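Local coordinates for protein NADP-dependent alcohol dehydrogenase 6 (Saccharomyces cerevisiae, PDB 1PIW) that reduces a broad range of aromatic and aliphatic aldehydes to alcohols with NADPH, as a zinc-dependent homodimeric medium-chain dehydrogenase, at residues A[206-211]-A[225-230]; A[242-247]-A[263-268]; A[189-194]-A[346-351]. All blocks are in the same frame, centred on the assembly; numbering follows the deposited sequence.

In the fold
All three contacts bear on the Rossmann-type coenzyme domain. Contacts 1 and 2 both reach its parallel sheet, their centres about 14 Å apart: contact 1 pairs the edge strand 226-229 with 205-210, and contact 2 pairs the chain around Phe244 with 263-268, at the corner leading into strand 244-249. They touch where Tyr207 CD2 comes within 3.3 Å of Phe244 CZ. Contact 3, its centre about 17 Å from that of contact 1, joins the first helix of the fold to strand 348-352 of the catalytic domain. NADP bridges contacts 1 and 3: contact 1 holds its 2'-phosphate end and contact 3 its pyrophosphate, with the Arg348 side chain about 6 Å from a zinc ion.

Contact 1: residues A[206-211]-A[225-230]; sequences TYVISR and DHYIAT. With NAP (NADP nicotinamide-adenine-dinucleotide phosphate), chain E.
With CG turned beside its backbone N (chi1 -81°), Tyr207 lays its ring against His226, whose own CG is trans to the backbone N (chi1 -162°). His226 CB sits over the centre of the Tyr207 ring, 4.0 Å from the centroid, as a CH-pi contact, and the imidazole then turns an edge toward the same ring in an offset edge-to-face pair with planes at 76°. Ile228 CD1 fills in at the edge of that ring and touches Ile209 CG1, the two isoleucines running side by side. On the other side of the sheet, beneath helix 216-222, Val208 CG1 packs 3.8 Å from Tyr227 CE1; the Tyr227 hydroxyl passes Ser210 CB and is hydrogen-bonded to Ser212 O. The backbones are zipped in parallel by Val208 N to His226 O (3.0 Å), Ile228 N to Val208 O and Ser210 N to Ile228 O (3.0 Å). At the start of the pairing, Asp225 OD1 takes Thr206 N at 2.7 Å from above the carboxylate plane and also meets Lys200 in a salt bridge. An alanine at Asp225 is likely to leave Thr206 N without this acceptor and the Lys200 charge without its mate. At the far end Thr230 N binds Ser210 O at 2.8 Å, while Ser210 OG donates to O3X of the NADP 2'-phosphate (2.8 Å). The Arg211 guanidinium lies by this phosphate and the adenine, but NH1 is modelled too close to the phosphorus, so its placement is doubtful. This is a beta-alpha-beta unit of a Rossmann fold, in which strand 205-210 ends at the 2'-phosphate pocket of an NADP-dependent enzyme.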
# COMPACT_ATOMS: atom_id res chain seq x y z
N THR A 206 -2.80 -0.87 20.73
CA THR A 206 -3.44 -1.87 19.88
C THR A 206 -4.95 -1.97 19.98
O THR A 206 -5.53 -1.91 21.07
CB THR A 206 -2.86 -3.24 20.18
OG1 THR A 206 -1.43 -3.15 20.23
CG2 THR A 206 -3.23 -4.20 19.11
N TYR A 207 -5.60 -2.13 18.83
CA TYR A 207 -7.04 -2.28 18.76
C TYR A 207 -7.31 -3.66 18.18
O TYR A 207 -6.75 -4.01 17.15
CB TYR A 207 -7.63 -1.23 17.81
CG TYR A 207 -7.83 0.15 18.40
CD1 TYR A 207 -6.83 0.76 19.15
CD2 TYR A 207 -9.01 0.86 18.16
CE1 TYR A 207 -7.00 2.05 19.66
CE2 TYR A 207 -9.19 2.15 18.67
CZ TYR A 207 -8.18 2.74 19.42
OH TYR A 207 -8.32 4.02 19.91
N VAL A 208 -8.14 -4.47 18.84
CA VAL A 208 -8.45 -5.78 18.27
C VAL A 208 -9.70 -5.55 17.47
O VAL A 208 -10.62 -4.89 17.93
CB VAL A 208 -8.69 -6.85 19.35
CG1 VAL A 208 -9.34 -8.06 18.74
CG2 VAL A 208 -7.36 -7.28 19.95
N ILE A 209 -9.74 -6.07 16.25
CA ILE A 209 -10.90 -5.85 15.40
C ILE A 209 -11.51 -7.16 14.94
O ILE A 209 -11.09 -7.75 13.94
CB ILE A 209 -10.50 -5.00 14.18
CG1 ILE A 209 -9.92 -3.67 14.68
CG2 ILE A 209 -11.72 -4.76 13.28
CD1 ILE A 209 -9.32 -2.81 13.60
N SER A 210 -12.52 -7.60 15.68
CA SER A 210 -13.20 -8.85 15.39
C SER A 210 -14.61 -8.57 14.88
O SER A 210 -15.04 -7.42 14.85
CB SER A 210 -13.26 -9.71 16.64
OG SER A 210 -13.73 -11.00 16.33
N ARG A 211 -15.33 -9.61 14.48
CA ARG A 211 -16.68 -9.40 14.00
C ARG A 211 -17.75 -9.66 15.07
O ARG A 211 -18.67 -8.88 15.22
CB ARG A 211 -16.93 -10.21 12.72
CG ARG A 211 -16.26 -11.57 12.64
CD ARG A 211 -16.23 -12.06 11.19
NE ARG A 211 -16.09 -13.52 11.10
CZ ARG A 211 -15.11 -14.22 11.66
NH1 ARG A 211 -14.17 -13.59 12.34
NH2 ARG A 211 -15.08 -15.54 11.55
N ASP A 225 -5.89 -2.23 23.90
CA ASP A 225 -6.23 -0.90 24.39
C ASP A 225 -7.68 -0.60 24.07
O ASP A 225 -8.27 0.36 24.56
CB ASP A 225 -5.33 0.16 23.75
CG ASP A 225 -3.88 -0.04 24.10
OD1 ASP A 225 -3.21 -0.83 23.40
OD2 ASP A 225 -3.43 0.57 25.09
N HIS A 226 -8.24 -1.42 23.19
CA HIS A 226 -9.62 -1.29 22.83
C HIS A 226 -10.05 -2.40 21.91
O HIS A 226 -9.21 -3.02 21.25
CB HIS A 226 -9.92 0.04 22.19
CG HIS A 226 -11.38 0.37 22.20
ND1 HIS A 226 -12.07 0.76 21.08
CD2 HIS A 226 -12.28 0.29 23.20
CE1 HIS A 226 -13.35 0.91 21.39
NE2 HIS A 226 -13.50 0.63 22.67
N TYR A 227 -11.36 -2.64 21.87
CA TYR A 227 -11.96 -3.72 21.09
C TYR A 227 -13.10 -3.23 20.22
O TYR A 227 -13.82 -2.33 20.60
CB TYR A 227 -12.51 -4.77 22.06
CG TYR A 227 -13.00 -6.06 21.42
CD1 TYR A 227 -12.13 -7.13 21.21
CD2 TYR A 227 -14.34 -6.22 21.08
CE1 TYR A 227 -12.59 -8.33 20.67
CE2 TYR A 227 -14.81 -7.42 20.55
CZ TYR A 227 -13.93 -8.47 20.35
OH TYR A 227 -14.40 -9.65 19.82
N ILE A 228 -13.26 -3.84 19.05
CA ILE A 228 -14.31 -3.47 18.11
C ILE A 228 -14.96 -4.73 17.57
O ILE A 228 -14.27 -5.72 17.31
CB ILE A 228 -13.74 -2.70 16.91
CG1 ILE A 228 -13.08 -1.41 17.37
CG2 ILE A 228 -14.84 -2.42 15.91
CD1 ILE A 228 -12.31 -0.70 16.27
N ALA A 229 -16.28 -4.70 17.39
CA ALA A 229 -16.99 -5.86 16.86
C ALA A 229 -17.81 -5.47 15.64
O ALA A 229 -18.94 -5.01 15.75
CB ALA A 229 -17.89 -6.46 17.92
N THR A 230 -17.20 -5.66 14.47
CA THR A 230 -17.78 -5.37 13.17
C THR A 230 -19.29 -5.52 13.08
O THR A 230 -19.99 -4.57 12.73
CB THR A 230 -17.14 -6.25 12.09
OG1 THR A 230 -15.77 -5.85 11.93
CG2 THR A 230 -17.88 -6.11 10.76
PA NAP E . -6.67 -19.34 13.08
O1A NAP E . -6.92 -20.15 11.94
O2A NAP E . -6.40 -19.83 14.50
O5B NAP E . -7.85 -18.27 13.19
C5B NAP E . -8.15 -17.43 12.05
C4B NAP E . -8.98 -16.32 12.71
O4B NAP E . -9.37 -15.33 11.65
C3B NAP E . -10.36 -16.75 13.30
O3B NAP E . -10.16 -17.06 14.69
C2B NAP E . -11.23 -15.54 13.03
O2B NAP E . -11.09 -14.49 13.99
C1B NAP E . -10.77 -15.06 11.63
N9A NAP E . -11.59 -15.72 10.57
C8A NAP E . -11.81 -17.04 10.23
N7A NAP E . -12.63 -17.22 9.21
C5A NAP E . -12.98 -15.92 8.85
C6A NAP E . -13.84 -15.46 7.82
N6A NAP E . -14.53 -16.21 6.95
N1A NAP E . -14.01 -14.08 7.69
C2A NAP E . -13.34 -13.19 8.55
N3A NAP E . -12.49 -13.61 9.57
C4A NAP E . -12.34 -14.99 9.68
O3 NAP E . -5.47 -18.37 12.81
PN NAP E . -4.17 -18.46 11.94
O1N NAP E . -3.56 -19.79 12.03
O2N NAP E . -3.35 -17.32 12.38
O5D NAP E . -4.73 -18.25 10.49
C5D NAP E . -3.89 -18.68 9.41
C4D NAP E . -4.10 -17.74 8.27
O4D NAP E . -2.86 -16.99 8.12
C3D NAP E . -4.32 -18.49 6.94
O3D NAP E . -5.30 -17.85 6.10
C2D NAP E . -2.93 -18.53 6.33
O2D NAP E . -2.94 -18.63 4.93
C1D NAP E . -2.32 -17.25 6.78
P2B NAP E . -12.31 -13.61 14.53
O1X NAP E . -12.52 -12.52 13.49
O2X NAP E . -13.41 -14.60 14.56
O3X NAP E . -11.85 -13.05 15.83

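Contact 2: residues A[242-247]-A[263-268]; sequences DTFDLI and PKAMKV
A single parallel bridge, Phe244 with Met266, joins the two segments just ahead of the corner where 242-247 turns into the Rossmann sheet, at the short strand 266-267 that leads toward strand 270-274. Ala265 O takes two backbone donors: Phe244 N at 2.6 Å, almost straight on, and Thr243 N at 2.9 Å from above the carbonyl plane. Lys267 N returns a bond to Phe244 O (2.8 Å), and Asp242 N reaches Lys264 O. Ala265 CB meets the Phe244 ring at its edge, in plane, 3.4 Å from CD2, while Thr243 CG2 lies over one face toward the rim. Met266, bent at chi2 and chi3, bends its thioether toward Phe244 and Ile247; SD touches Phe244 CB (3.6 Å) and Ile247 CD1, and CE rests by the carbonyl oxygens of Phe244 and Asp245. The Lys267 chain kinks at chi3 (60°), which brings NZ to the syn lone pair of Asp245 OD1 at 2.7 Å. Asp245 OD2 accepts from Lys182 N, and Asp242 OD1 forms a salt bridge with Arg105 of the second subunit. Each carboxylate thus has a cationic partner, one within the chain and one across the dimer, which would be expected to favour the ionised form of both.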
# COMPACT_ATOMS: atom_id res chain seq x y z
N ASP A 242 -10.02 7.97 10.57
CA ASP A 242 -8.69 8.55 10.80
C ASP A 242 -8.03 8.26 12.15
O ASP A 242 -7.61 9.18 12.86
CB ASP A 242 -8.77 10.08 10.59
CG ASP A 242 -7.40 10.73 10.44
OD1 ASP A 242 -6.72 10.48 9.42
OD2 ASP A 242 -6.99 11.49 11.34
N THR A 243 -7.89 6.98 12.50
CA THR A 243 -7.27 6.62 13.77
C THR A 243 -6.05 5.69 13.70
O THR A 243 -5.11 5.83 14.48
CB THR A 243 -8.30 5.96 14.70
OG1 THR A 243 -7.66 5.54 15.91
CG2 THR A 243 -8.91 4.74 14.04
N PHE A 244 -6.08 4.74 12.76
CA PHE A 244 -5.02 3.74 12.62
C PHE A 244 -3.83 4.05 11.73
O PHE A 244 -3.99 4.52 10.60
CB PHE A 244 -5.62 2.42 12.15
CG PHE A 244 -6.58 1.82 13.11
CD1 PHE A 244 -6.14 1.32 14.33
CD2 PHE A 244 -7.94 1.78 12.82
CE1 PHE A 244 -7.02 0.80 15.24
CE2 PHE A 244 -8.83 1.26 13.73
CZ PHE A 244 -8.38 0.77 14.95
N ASP A 245 -2.65 3.74 12.23
CA ASP A 245 -1.42 3.92 11.47
C ASP A 245 -1.23 2.69 10.61
O ASP A 245 -0.91 2.78 9.42
CB ASP A 245 -0.21 4.04 12.39
CG ASP A 245 -0.08 5.39 13.00
OD1 ASP A 245 -0.35 6.37 12.27
OD2 ASP A 245 0.32 5.48 14.18
N LEU A 246 -1.43 1.53 11.23
CA LEU A 246 -1.25 0.25 10.56
C LEU A 246 -2.29 -0.76 11.01
O LEU A 246 -2.65 -0.81 12.19
CB LEU A 246 0.14 -0.27 10.91
CG LEU A 246 0.39 -1.75 10.69
CD1 LEU A 246 0.61 -1.98 9.22
CD2 LEU A 246 1.59 -2.20 11.49
N ILE A 247 -2.79 -1.56 10.07
CA ILE A 247 -3.76 -2.60 10.38
C ILE A 247 -3.27 -3.88 9.71
O ILE A 247 -2.94 -3.87 8.53
CB ILE A 247 -5.16 -2.27 9.84
CG1 ILE A 247 -5.84 -1.24 10.73
CG2 ILE A 247 -6.02 -3.52 9.79
CD1 ILE A 247 -7.27 -0.95 10.31
N PRO A 263 -10.37 1.38 5.10
CA PRO A 263 -9.56 2.56 4.81
C PRO A 263 -9.89 3.81 5.63
O PRO A 263 -8.98 4.53 6.07
CB PRO A 263 -9.78 2.76 3.32
CG PRO A 263 -9.87 1.32 2.83
CD PRO A 263 -10.80 0.71 3.85
N LYS A 264 -11.18 4.06 5.85
CA LYS A 264 -11.63 5.21 6.63
C LYS A 264 -10.95 5.35 8.00
O LYS A 264 -10.61 6.45 8.41
CB LYS A 264 -13.14 5.15 6.88
CG LYS A 264 -14.05 5.20 5.67
CD LYS A 264 -15.49 5.34 6.18
CE LYS A 264 -16.52 5.37 5.06
NZ LYS A 264 -16.61 4.07 4.33
N ALA A 265 -10.77 4.23 8.70
CA ALA A 265 -10.15 4.28 10.02
C ALA A 265 -8.66 4.49 9.93
O ALA A 265 -7.98 4.58 10.96
CB ALA A 265 -10.43 3.00 10.77
N MET A 266 -8.15 4.56 8.70
CA MET A 266 -6.72 4.73 8.46
C MET A 266 -6.29 6.19 8.37
O MET A 266 -6.90 6.99 7.65
CB MET A 266 -6.30 4.00 7.18
CG MET A 266 -6.61 2.52 7.18
SD MET A 266 -5.92 1.71 8.63
CE MET A 266 -4.16 1.83 8.30
N LYS A 267 -5.24 6.53 9.11
CA LYS A 267 -4.72 7.89 9.10
C LYS A 267 -4.18 8.17 7.71
O LYS A 267 -4.00 7.26 6.91
CB LYS A 267 -3.60 8.04 10.13
CG LYS A 267 -4.07 8.02 11.58
CD LYS A 267 -2.92 7.84 12.55
CE LYS A 267 -1.91 8.98 12.43
NZ LYS A 267 -0.74 8.83 13.37
N VAL A 268 -3.94 9.43 7.40
CA VAL A 268 -3.39 9.74 6.10
C VAL A 268 -1.99 9.15 6.09
O VAL A 268 -1.16 9.51 6.92
CB VAL A 268 -3.32 11.26 5.85
CG1 VAL A 268 -2.77 11.54 4.46
CG2 VAL A 268 -4.70 11.87 5.99

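Contact 3: residues A[189-194]-A[346-351]; sequences GGIGSM and RYRFTL. With NAP (NADP nicotinamide-adenine-dinucleotide phosphate), chain E.
Tyr347 and Arg348 close over Gly190, the first residue of helix 190-202. Tyr347 O approaches Gly190 CA at 3.2 Å in a CA-H...O contact, and Arg348 NE lies 3.9 Å from the same carbon, which meets the guanidinium at its edge, near the plane. Gly190, with no side chain, lets Tyr347 O and Arg348 NE come up to its CA. The Tyr347 ring slants across the helix start: CD2 is 3.5 Å from Gly189 O, and CB faces Ser193 OG at 3.5 Å. Ser193 carries its hydroxyl in the crowded position between backbone N and carbonyl carbon (chi1 56°), from where it donates to Gly190 O at 3.1 Å, from above the carbonyl plane. The Tyr347 hydroxyl is hydrogen-bonded to Asp218. Gly189, the N-cap, and Gly192 fit, with Gly187, the GxGxxG pattern of the Rossmann fold, whereas strand 348-352 is part of the catalytic-domain sheet beside strand 35-45, so the contact spans the interdomain cleft that holds NADP. Gly190 N grips the pyrophosphate twice, through NAP O2A (2.9 Å) and the bridging O3, and Ile191 N donates to O2N, an oxygen whose modelled place is less sure. The helix N-terminus would probably stabilise this negative charge. Arg348 approaches the same pyrophosphate from the other domain. Its chain, bent at chi2 and chi3, passes Met194 SD at CG and brings NH2 to within 3.1 Å of NAP O1N, while NH1 is held in a salt bridge by Glu69.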
# COMPACT_ATOMS: atom_id res chain seq x y z
N GLY A 189 -7.54 -14.63 15.77
CA GLY A 189 -7.32 -16.06 15.75
C GLY A 189 -5.97 -16.38 16.36
O GLY A 189 -5.52 -15.70 17.28
N GLY A 190 -5.33 -17.43 15.83
CA GLY A 190 -4.03 -17.84 16.32
C GLY A 190 -3.01 -16.74 16.11
O GLY A 190 -2.35 -16.33 17.06
N ILE A 191 -2.90 -16.24 14.89
CA ILE A 191 -1.93 -15.18 14.61
C ILE A 191 -2.33 -13.87 15.28
O ILE A 191 -1.51 -13.19 15.88
CB ILE A 191 -1.77 -14.97 13.09
CG1 ILE A 191 -0.90 -16.07 12.52
CG2 ILE A 191 -1.14 -13.63 12.80
CD1 ILE A 191 -0.81 -16.03 11.04
N GLY A 192 -3.61 -13.54 15.16
CA GLY A 192 -4.12 -12.32 15.75
C GLY A 192 -3.71 -12.05 17.18
O GLY A 192 -3.25 -10.95 17.50
N SER A 193 -3.89 -13.03 18.06
CA SER A 193 -3.53 -12.85 19.46
C SER A 193 -2.03 -12.57 19.59
O SER A 193 -1.62 -11.60 20.22
CB SER A 193 -3.92 -14.07 20.28
OG SER A 193 -3.34 -15.24 19.74
N MET A 194 -1.22 -13.43 18.99
CA MET A 194 0.22 -13.22 19.04
C MET A 194 0.49 -11.82 18.52
O MET A 194 1.33 -11.09 19.05
CB MET A 194 0.94 -14.26 18.17
CG MET A 194 0.91 -15.66 18.73
SD MET A 194 1.52 -16.88 17.58
CE MET A 194 3.24 -16.79 17.90
N ARG A 346 -8.25 -21.69 22.08
CA ARG A 346 -7.99 -20.52 22.91
C ARG A 346 -6.69 -19.95 22.35
O ARG A 346 -5.73 -19.67 23.07
CB ARG A 346 -7.82 -20.92 24.36
CG ARG A 346 -8.24 -19.83 25.31
CD ARG A 346 -9.73 -19.43 25.16
NE ARG A 346 -10.14 -18.60 26.30
CZ ARG A 346 -11.31 -17.99 26.42
NH1 ARG A 346 -12.24 -18.10 25.47
NH2 ARG A 346 -11.56 -17.26 27.50
N TYR A 347 -6.72 -19.85 21.02
CA TYR A 347 -5.70 -19.31 20.14
C TYR A 347 -4.61 -20.20 19.55
O TYR A 347 -4.50 -20.25 18.32
CB TYR A 347 -5.18 -18.03 20.77
CG TYR A 347 -6.41 -17.19 21.06
CD1 TYR A 347 -6.79 -16.89 22.36
CD2 TYR A 347 -7.29 -16.87 20.03
CE1 TYR A 347 -8.02 -16.31 22.62
CE2 TYR A 347 -8.52 -16.29 20.28
CZ TYR A 347 -8.88 -16.01 21.58
OH TYR A 347 -10.09 -15.42 21.85
N ARG A 348 -3.83 -20.91 20.34
CA ARG A 348 -2.82 -21.76 19.72
C ARG A 348 -2.67 -23.15 20.28
O ARG A 348 -2.65 -23.36 21.49
CB ARG A 348 -1.44 -21.12 19.75
CG ARG A 348 -1.06 -20.37 18.49
CD ARG A 348 -0.80 -21.27 17.30
NE ARG A 348 -1.22 -20.58 16.09
CZ ARG A 348 -0.64 -20.68 14.89
NH1 ARG A 348 0.41 -21.46 14.73
NH2 ARG A 348 -1.12 -20.00 13.87
N PHE A 349 -2.56 -24.10 19.36
CA PHE A 349 -2.36 -25.50 19.72
C PHE A 349 -0.87 -25.78 19.50
O PHE A 349 -0.27 -25.29 18.54
CB PHE A 349 -3.16 -26.41 18.78
CG PHE A 349 -4.58 -26.62 19.18
CD1 PHE A 349 -5.56 -26.80 18.21
CD2 PHE A 349 -4.95 -26.65 20.52
CE1 PHE A 349 -6.91 -26.99 18.57
CE2 PHE A 349 -6.29 -26.84 20.89
CZ PHE A 349 -7.27 -27.01 19.91
N THR A 350 -0.25 -26.53 20.41
CA THR A 350 1.13 -26.92 20.22
C THR A 350 1.24 -28.39 20.55
O THR A 350 1.08 -28.79 21.69
CB THR A 350 2.12 -26.17 21.11
OG1 THR A 350 2.10 -24.77 20.80
CG2 THR A 350 3.51 -26.70 20.87
N LEU A 351 1.47 -29.20 19.52
CA LEU A 351 1.62 -30.63 19.70
C LEU A 351 2.88 -30.85 20.52
O LEU A 351 3.92 -30.26 20.24
CB LEU A 351 1.73 -31.33 18.34
CG LEU A 351 0.56 -31.04 17.40
CD1 LEU A 351 0.82 -31.62 16.03
CD2 LEU A 351 -0.70 -31.60 17.99
PA NAP E . -6.67 -19.34 13.08
O1A NAP E . -6.92 -20.15 11.94
O2A NAP E . -6.40 -19.83 14.50
O5B NAP E . -7.85 -18.27 13.19
C5B NAP E . -8.15 -17.43 12.05
C4B NAP E . -8.98 -16.32 12.71
O4B NAP E . -9.37 -15.33 11.65
C3B NAP E . -10.36 -16.75 13.30
O3B NAP E . -10.16 -17.06 14.69
C2B NAP E . -11.23 -15.54 13.03
O2B NAP E . -11.09 -14.49 13.99
C1B NAP E . -10.77 -15.06 11.63
N9A NAP E . -11.59 -15.72 10.57
C8A NAP E . -11.81 -17.04 10.23
N7A NAP E . -12.63 -17.22 9.21
C5A NAP E . -12.98 -15.92 8.85
C6A NAP E . -13.84 -15.46 7.82
N6A NAP E . -14.53 -16.21 6.95
N1A NAP E . -14.01 -14.08 7.69
C2A NAP E . -13.34 -13.19 8.55
N3A NAP E . -12.49 -13.61 9.57
C4A NAP E . -12.34 -14.99 9.68
O3 NAP E . -5.47 -18.37 12.81
PN NAP E . -4.17 -18.46 11.94
O1N NAP E . -3.56 -19.79 12.03
O2N NAP E . -3.35 -17.32 12.38
O5D NAP E . -4.73 -18.25 10.49
C5D NAP E . -3.89 -18.68 9.41
C4D NAP E . -4.10 -17.74 8.27
O4D NAP E . -2.86 -16.99 8.12
C3D NAP E . -4.32 -18.49 6.94
O3D NAP E . -5.30 -17.85 6.10
C2D NAP E . -2.93 -18.53 6.33
O2D NAP E . -2.94 -18.63 4.93
C1D NAP E . -2.32 -17.25 6.78
P2B NAP E . -12.31 -13.61 14.53
O1X NAP E . -12.52 -12.52 13.49
O2X NAP E . -13.41 -14.60 14.56
O3X NAP E . -11.85 -13.05 15.83